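Local coordinates for protein glycosyltransferase (Rickettsia africae, PDB 7MI0) that probably transfers a sugar from an activated donor to an acceptor, as a GT-B-fold glycosyltransferase whose substrates are not established, at residues A[128-142]-A[156-170]. Numbering follows the deposited sequence.
Sequences LTTFHGVYNIPNSFK and VAVSNFVKQHLLENY
Leu166 CD2 sits squarely over one face of the Phe131 ring, while Thr129 CG2 covers the opposite face toward the rim and Val156 O lies near the plane at the Phe131 edge. Tyr170 turns its edge toward the face of Phe131 in an offset edge-to-face pair, planes at 88°. The Tyr170 ring is sandwiched between Ile137 CD1, centred on one face, and the same Leu166 methyl, displaced on the other. His165 carries Val134 CG1, anti to its own backbone N (chi1 176°), over the middle of its ring, and Val134 CG2 rests against Phe161.

At the edge of both the His165 and Tyr170 rings lies Tyr135 O, joined at His165 by Asn136 OD1. Tyr135 O takes one bond from His165 NE2 (2.8 Å) and another from Tyr170 OH (2.8 Å), the donors arriving from opposite faces of the carbonyl plane, which ties the 132-138 loop to helix 160-168 through His165 and to Tyr170. The extended Lys142 chain lets NZ make weak hydrogen bonds to Asn169 O and OD1.

Upstream the strands pair in parallel: Val156 N donates to Thr129 O (2.7 Å), and Phe131 N to Val156 O (2.7 Å). The contact joins the beta-alpha-beta unit 126-131, 139-149, 154-157 to the following helix 160-168 in the Rossmann-like N-terminal half of a GT-B fold; Tyr145 of helix 139-149 touches Phe131 and Tyr170, and helix 160-168 also packs on strand 177-179.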
loop_
_atom_site.group_PDB
_atom_site.type_symbol
_atom_site.label_atom_id
_atom_site.label_comp_id
_atom_site.label_asym_id
_atom_site.label_seq_id
_atom_site.Cartn_x
_atom_site.Cartn_y
_atom_site.Cartn_z
ATOM N N LEU A 128 5.816 -14.443 13.381
ATOM C CA LEU A 128 5.839 -13.011 13.113
ATOM C C LEU A 128 4.540 -12.601 12.440
ATOM O O LEU A 128 4.111 -13.241 11.476
ATOM C CB LEU A 128 7.028 -12.623 12.230
ATOM C CG LEU A 128 7.106 -11.130 11.896
ATOM C CD1 LEU A 128 7.111 -10.297 13.173
ATOM C CD2 LEU A 128 8.323 -10.813 11.037
ATOM N N THR A 129 3.927 -11.530 12.944
ATOM C CA THR A 129 2.704 -10.966 12.385
ATOM C C THR A 129 2.975 -9.558 11.872
ATOM O O THR A 129 3.598 -8.746 12.571
ATOM C CB THR A 129 1.591 -10.921 13.437
ATOM O OG1 THR A 129 1.432 -12.216 14.024
ATOM C CG2 THR A 129 0.268 -10.481 12.810
ATOM N N THR A 130 2.505 -9.271 10.661
ATOM C CA THR A 130 2.468 -7.916 10.126
ATOM C C THR A 130 1.015 -7.512 9.931
ATOM O O THR A 130 0.235 -8.261 9.333
ATOM C CB THR A 130 3.222 -7.805 8.796
ATOM O OG1 THR A 130 4.583 -8.217 8.973
ATOM C CG2 THR A 130 3.200 -6.366 8.291
ATOM N N PHE A 131 0.654 -6.336 10.441
ATOM C CA PHE A 131 -0.691 -5.784 10.300
ATOM C C PHE A 131 -0.672 -4.769 9.161
ATOM O O PHE A 131 -0.095 -3.687 9.299
ATOM C CB PHE A 131 -1.153 -5.143 11.609
ATOM C CG PHE A 131 -1.228 -6.112 12.772
ATOM C CD1 PHE A 131 -0.122 -6.340 13.580
ATOM C CD2 PHE A 131 -2.403 -6.793 13.053
ATOM C CE1 PHE A 131 -0.190 -7.233 14.642
ATOM C CE2 PHE A 131 -2.474 -7.675 14.112
ATOM C CZ PHE A 131 -1.368 -7.899 14.906
ATOM N N HIS A 132 -1.283 -5.126 8.032
ATOM C CA HIS A 132 -1.358 -4.241 6.872
ATOM C C HIS A 132 -2.557 -3.302 6.925
ATOM O O HIS A 132 -2.835 -2.610 5.939
ATOM C CB HIS A 132 -1.419 -5.056 5.576
ATOM C CG HIS A 132 -0.166 -5.813 5.271
ATOM N ND1 HIS A 132 0.639 -5.515 4.195
ATOM C CD2 HIS A 132 0.415 -6.864 5.896
ATOM C CE1 HIS A 132 1.665 -6.348 4.171
ATOM N NE2 HIS A 132 1.553 -7.175 5.193
ATOM N N GLY A 133 -3.282 -3.274 8.034
ATOM C CA GLY A 133 -4.459 -2.433 8.093
ATOM C C GLY A 133 -5.021 -2.421 9.492
ATOM O O GLY A 133 -4.504 -3.077 10.400
ATOM N N VAL A 134 -6.100 -1.661 9.649
ATOM C CA VAL A 134 -6.782 -1.503 10.927
ATOM C C VAL A 134 -8.008 -2.408 10.907
ATOM O O VAL A 134 -9.018 -2.091 10.275
ATOM C CB VAL A 134 -7.160 -0.043 11.184
ATOM C CG1 VAL A 134 -7.955 0.070 12.469
ATOM C CG2 VAL A 134 -5.907 0.821 11.234
ATOM N N TYR A 135 -7.915 -3.550 11.583
ATOM C CA TYR A 135 -9.049 -4.426 11.820
ATOM C C TYR A 135 -9.235 -4.571 13.321
ATOM O O TYR A 135 -8.317 -4.319 14.104
ATOM C CB TYR A 135 -8.856 -5.807 11.182
ATOM C CG TYR A 135 -7.560 -5.983 10.423
ATOM C CD1 TYR A 135 -7.432 -5.529 9.112
ATOM C CD2 TYR A 135 -6.469 -6.623 11.005
ATOM C CE1 TYR A 135 -6.250 -5.694 8.403
ATOM C CE2 TYR A 135 -5.282 -6.798 10.305
ATOM C CZ TYR A 135 -5.176 -6.330 9.003
ATOM O OH TYR A 135 -3.991 -6.504 8.304
ATOM N N ASN A 136 -10.435 -4.966 13.723
ATOM C CA ASN A 136 -10.757 -5.091 15.134
ATOM C C ASN A 136 -10.801 -6.554 15.549
ATOM O O ASN A 136 -11.143 -7.437 14.758
ATOM C CB ASN A 136 -12.090 -4.422 15.466
ATOM C CG ASN A 136 -11.949 -3.380 16.549
ATOM O OD1 ASN A 136 -11.568 -2.241 16.272
ATOM N ND2 ASN A 136 -12.227 -3.768 17.796
ATOM N N ILE A 137 -10.431 -6.793 16.801
ATOM C CA ILE A 137 -10.553 -8.102 17.429
ATOM C C ILE A 137 -11.482 -7.943 18.625
ATOM O O ILE A 137 -11.583 -6.839 19.184
ATOM C CB ILE A 137 -9.181 -8.651 17.841
ATOM C CG1 ILE A 137 -8.501 -7.676 18.799
ATOM C CG2 ILE A 137 -8.334 -8.905 16.612
ATOM C CD1 ILE A 137 -7.274 -8.233 19.458
ATOM N N PRO A 138 -12.184 -8.997 19.038
ATOM C CA PRO A 138 -13.100 -8.880 20.182
ATOM C C PRO A 138 -12.379 -8.385 21.428
ATOM O O PRO A 138 -11.228 -8.743 21.685
ATOM C CB PRO A 138 -13.623 -10.309 20.365
ATOM C CG PRO A 138 -13.432 -10.954 19.020
ATOM C CD PRO A 138 -12.214 -10.339 18.428
ATOM N N ASN A 139 -13.072 -7.543 22.201
ATOM C CA ASN A 139 -12.448 -6.949 23.380
ATOM C C ASN A 139 -12.063 -8.010 24.406
ATOM O O ASN A 139 -11.038 -7.878 25.086
ATOM C CB ASN A 139 -13.384 -5.907 23.999
ATOM C CG ASN A 139 -12.706 -4.564 24.206
ATOM O OD1 ASN A 139 -11.633 -4.478 24.807
ATOM N ND2 ASN A 139 -13.324 -3.506 23.690
ATOM N N SER A 140 -12.867 -9.071 24.519
ATOM C CA SER A 140 -12.562 -10.165 25.434
ATOM C C SER A 140 -11.270 -10.891 25.072
ATOM O O SER A 140 -10.634 -11.481 25.951
ATOM C CB SER A 140 -13.721 -11.156 25.444
ATOM O OG SER A 140 -14.033 -11.557 24.120
ATOM N N PHE A 141 -10.867 -10.860 23.807
ATOM C CA PHE A 141 -9.703 -11.609 23.357
ATOM C C PHE A 141 -8.399 -10.835 23.506
ATOM O O PHE A 141 -7.327 -11.454 23.529
ATOM C CB PHE A 141 -9.918 -12.025 21.897
ATOM C CG PHE A 141 -8.738 -12.702 21.265
ATOM C CD1 PHE A 141 -8.336 -13.963 21.681
ATOM C CD2 PHE A 141 -8.043 -12.086 20.229
ATOM C CE1 PHE A 141 -7.249 -14.591 21.086
ATOM C CE2 PHE A 141 -6.963 -12.707 19.627
ATOM C CZ PHE A 141 -6.562 -13.960 20.056
ATOM N N LYS A 142 -8.471 -9.506 23.638
ATOM C CA LYS A 142 -7.269 -8.675 23.608
ATOM C C LYS A 142 -6.287 -9.063 24.709
ATOM O O LYS A 142 -5.071 -9.082 24.488
ATOM C CB LYS A 142 -7.653 -7.198 23.722
ATOM C CG LYS A 142 -8.469 -6.674 22.546
ATOM C CD LYS A 142 -9.074 -5.302 22.833
ATOM C CE LYS A 142 -9.947 -4.822 21.674
ATOM N NZ LYS A 142 -10.682 -3.559 21.985
ATOM N N VAL A 156 4.611 -6.403 13.411
ATOM C CA VAL A 156 5.013 -5.336 12.499
ATOM C C VAL A 156 3.778 -4.545 12.094
ATOM O O VAL A 156 2.769 -5.126 11.681
ATOM C CB VAL A 156 5.744 -5.885 11.258
ATOM C CG1 VAL A 156 5.882 -4.814 10.205
ATOM C CG2 VAL A 156 7.110 -6.410 11.637
ATOM N N ALA A 157 3.859 -3.225 12.217
ATOM C CA ALA A 157 2.850 -2.316 11.702
ATOM C C ALA A 157 3.402 -1.598 10.476
ATOM O O ALA A 157 4.531 -1.099 10.495
ATOM C CB ALA A 157 2.428 -1.300 12.767
ATOM N N VAL A 158 2.600 -1.556 9.406
ATOM C CA VAL A 158 3.020 -0.926 8.156
ATOM C C VAL A 158 2.989 0.590 8.223
ATOM O O VAL A 158 3.356 1.246 7.239
ATOM C CB VAL A 158 2.137 -1.341 6.964
ATOM C CG1 VAL A 158 2.091 -2.855 6.817
ATOM C CG2 VAL A 158 0.743 -0.759 7.121
ATOM N N SER A 159 2.555 1.168 9.342
ATOM C CA SER A 159 2.559 2.615 9.517
ATOM C C SER A 159 2.462 2.924 11.002
ATOM O O SER A 159 2.187 2.047 11.823
ATOM C CB SER A 159 1.413 3.276 8.740
ATOM O OG SER A 159 0.141 2.799 9.159
ATOM N N ASN A 160 2.696 4.189 11.343
ATOM C CA ASN A 160 2.464 4.596 12.721
ATOM C C ASN A 160 0.983 4.696 13.030
ATOM O O ASN A 160 0.594 4.588 14.196
ATOM C CB ASN A 160 3.150 5.926 13.021
ATOM C CG ASN A 160 4.638 5.767 13.274
ATOM O OD1 ASN A 160 5.058 5.390 14.374
ATOM N ND2 ASN A 160 5.446 6.054 12.256
ATOM N N PHE A 161 0.155 4.901 12.010
ATOM C CA PHE A 161 -1.288 4.880 12.205
ATOM C C PHE A 161 -1.755 3.497 12.651
ATOM O O PHE A 161 -2.575 3.374 13.568
ATOM C CB PHE A 161 -1.963 5.319 10.908
ATOM C CG PHE A 161 -3.451 5.235 10.922
ATOM C CD1 PHE A 161 -4.204 6.127 11.657
ATOM C CD2 PHE A 161 -4.104 4.289 10.150
ATOM C CE1 PHE A 161 -5.580 6.059 11.647
ATOM C CE2 PHE A 161 -5.479 4.219 10.133
ATOM C CZ PHE A 161 -6.218 5.108 10.883
ATOM N N VAL A 162 -1.219 2.442 12.036
ATOM C CA VAL A 162 -1.561 1.089 12.462
ATOM C C VAL A 162 -0.965 0.789 13.833
ATOM O O VAL A 162 -1.598 0.134 14.669
ATOM C CB VAL A 162 -1.105 0.067 11.402
ATOM C CG1 VAL A 162 -1.180 -1.349 11.943
ATOM C CG2 VAL A 162 -1.955 0.194 10.147
ATOM N N LYS A 163 0.259 1.264 14.092
ATOM C CA LYS A 163 0.882 1.035 15.393
ATOM C C LYS A 163 0.049 1.639 16.514
ATOM O O LYS A 163 -0.100 1.034 17.582
ATOM C CB LYS A 163 2.298 1.612 15.413
ATOM C CG LYS A 163 3.003 1.516 16.763
ATOM C CD LYS A 163 4.144 2.526 16.859
ATOM C CE LYS A 163 4.837 2.494 18.215
ATOM N NZ LYS A 163 5.757 1.333 18.361
ATOM N N GLN A 164 -0.502 2.834 16.286
ATOM C CA GLN A 164 -1.373 3.450 17.284
ATOM C C GLN A 164 -2.588 2.577 17.570
ATOM O O GLN A 164 -2.952 2.375 18.732
ATOM C CB GLN A 164 -1.805 4.838 16.819
ATOM C CG GLN A 164 -0.734 5.886 17.020
ATOM C CD GLN A 164 -0.262 5.941 18.457
ATOM O OE1 GLN A 164 -1.071 6.022 19.386
ATOM N NE2 GLN A 164 1.053 5.885 18.652
ATOM N N HIS A 165 -3.221 2.048 16.522
ATOM C CA HIS A 165 -4.331 1.117 16.699
ATOM C C HIS A 165 -3.919 -0.077 17.556
ATOM O O HIS A 165 -4.624 -0.456 18.497
ATOM C CB HIS A 165 -4.830 0.662 15.327
ATOM C CG HIS A 165 -5.973 -0.300 15.379
ATOM N ND1 HIS A 165 -7.204 0.033 15.902
ATOM C CD2 HIS A 165 -6.078 -1.583 14.958
ATOM C CE1 HIS A 165 -8.015 -1.004 15.806
ATOM N NE2 HIS A 165 -7.357 -1.998 15.239
ATOM N N LEU A 166 -2.765 -0.675 17.251
ATOM C CA LEU A 166 -2.291 -1.815 18.026
ATOM C C LEU A 166 -2.027 -1.441 19.478
ATOM O O LEU A 166 -2.117 -2.298 20.364
ATOM C CB LEU A 166 -1.026 -2.385 17.394
ATOM C CG LEU A 166 -1.171 -2.796 15.933
ATOM C CD1 LEU A 166 0.151 -3.323 15.406
ATOM C CD2 LEU A 166 -2.285 -3.829 15.771
ATOM N N LEU A 167 -1.700 -0.177 19.745
ATOM C CA LEU A 167 -1.480 0.252 21.122
ATOM C C LEU A 167 -2.793 0.572 21.829
ATOM O O LEU A 167 -3.043 0.087 22.938
ATOM C CB LEU A 167 -0.554 1.470 21.155
ATOM C CG LEU A 167 0.943 1.229 20.987
ATOM C CD1 LEU A 167 1.714 2.526 21.128
ATOM C CD2 LEU A 167 1.430 0.224 22.001
ATOM N N GLU A 168 -3.638 1.400 21.210
ATOM C CA GLU A 168 -4.820 1.909 21.897
ATOM C C GLU A 168 -5.962 0.907 21.872
ATOM O O GLU A 168 -6.723 0.807 22.840
ATOM C CB GLU A 168 -5.280 3.224 21.269
ATOM C CG GLU A 168 -4.164 4.213 20.937
ATOM C CD GLU A 168 -3.580 4.901 22.158
ATOM O OE1 GLU A 168 -4.139 4.742 23.269
ATOM O OE2 GLU A 168 -2.561 5.608 21.998
ATOM N N ASN A 169 -6.108 0.164 20.778
ATOM C CA ASN A 169 -7.228 -0.762 20.638
ATOM C C ASN A 169 -6.864 -2.167 21.118
ATOM O O ASN A 169 -7.496 -2.697 22.039
ATOM C CB ASN A 169 -7.697 -0.787 19.181
ATOM C CG ASN A 169 -9.086 -1.359 19.027
ATOM O OD1 ASN A 169 -9.286 -2.573 19.106
ATOM N ND2 ASN A 169 -10.059 -0.484 18.798
ATOM N N TYR A 170 -5.848 -2.779 20.502
ATOM C CA TYR A 170 -5.434 -4.121 20.896
ATOM C C TYR A 170 -4.803 -4.154 22.281
ATOM O O TYR A 170 -4.749 -5.224 22.895
ATOM C CB TYR A 170 -4.436 -4.697 19.891
ATOM C CG TYR A 170 -5.007 -5.133 18.558
ATOM C CD1 TYR A 170 -6.121 -4.512 18.005
ATOM C CD2 TYR A 170 -4.417 -6.173 17.845
ATOM C CE1 TYR A 170 -6.627 -4.912 16.776
ATOM C CE2 TYR A 170 -4.917 -6.582 16.623
ATOM C CZ TYR A 170 -6.019 -5.949 16.091
ATOM O OH TYR A 170 -6.510 -6.363 14.875
#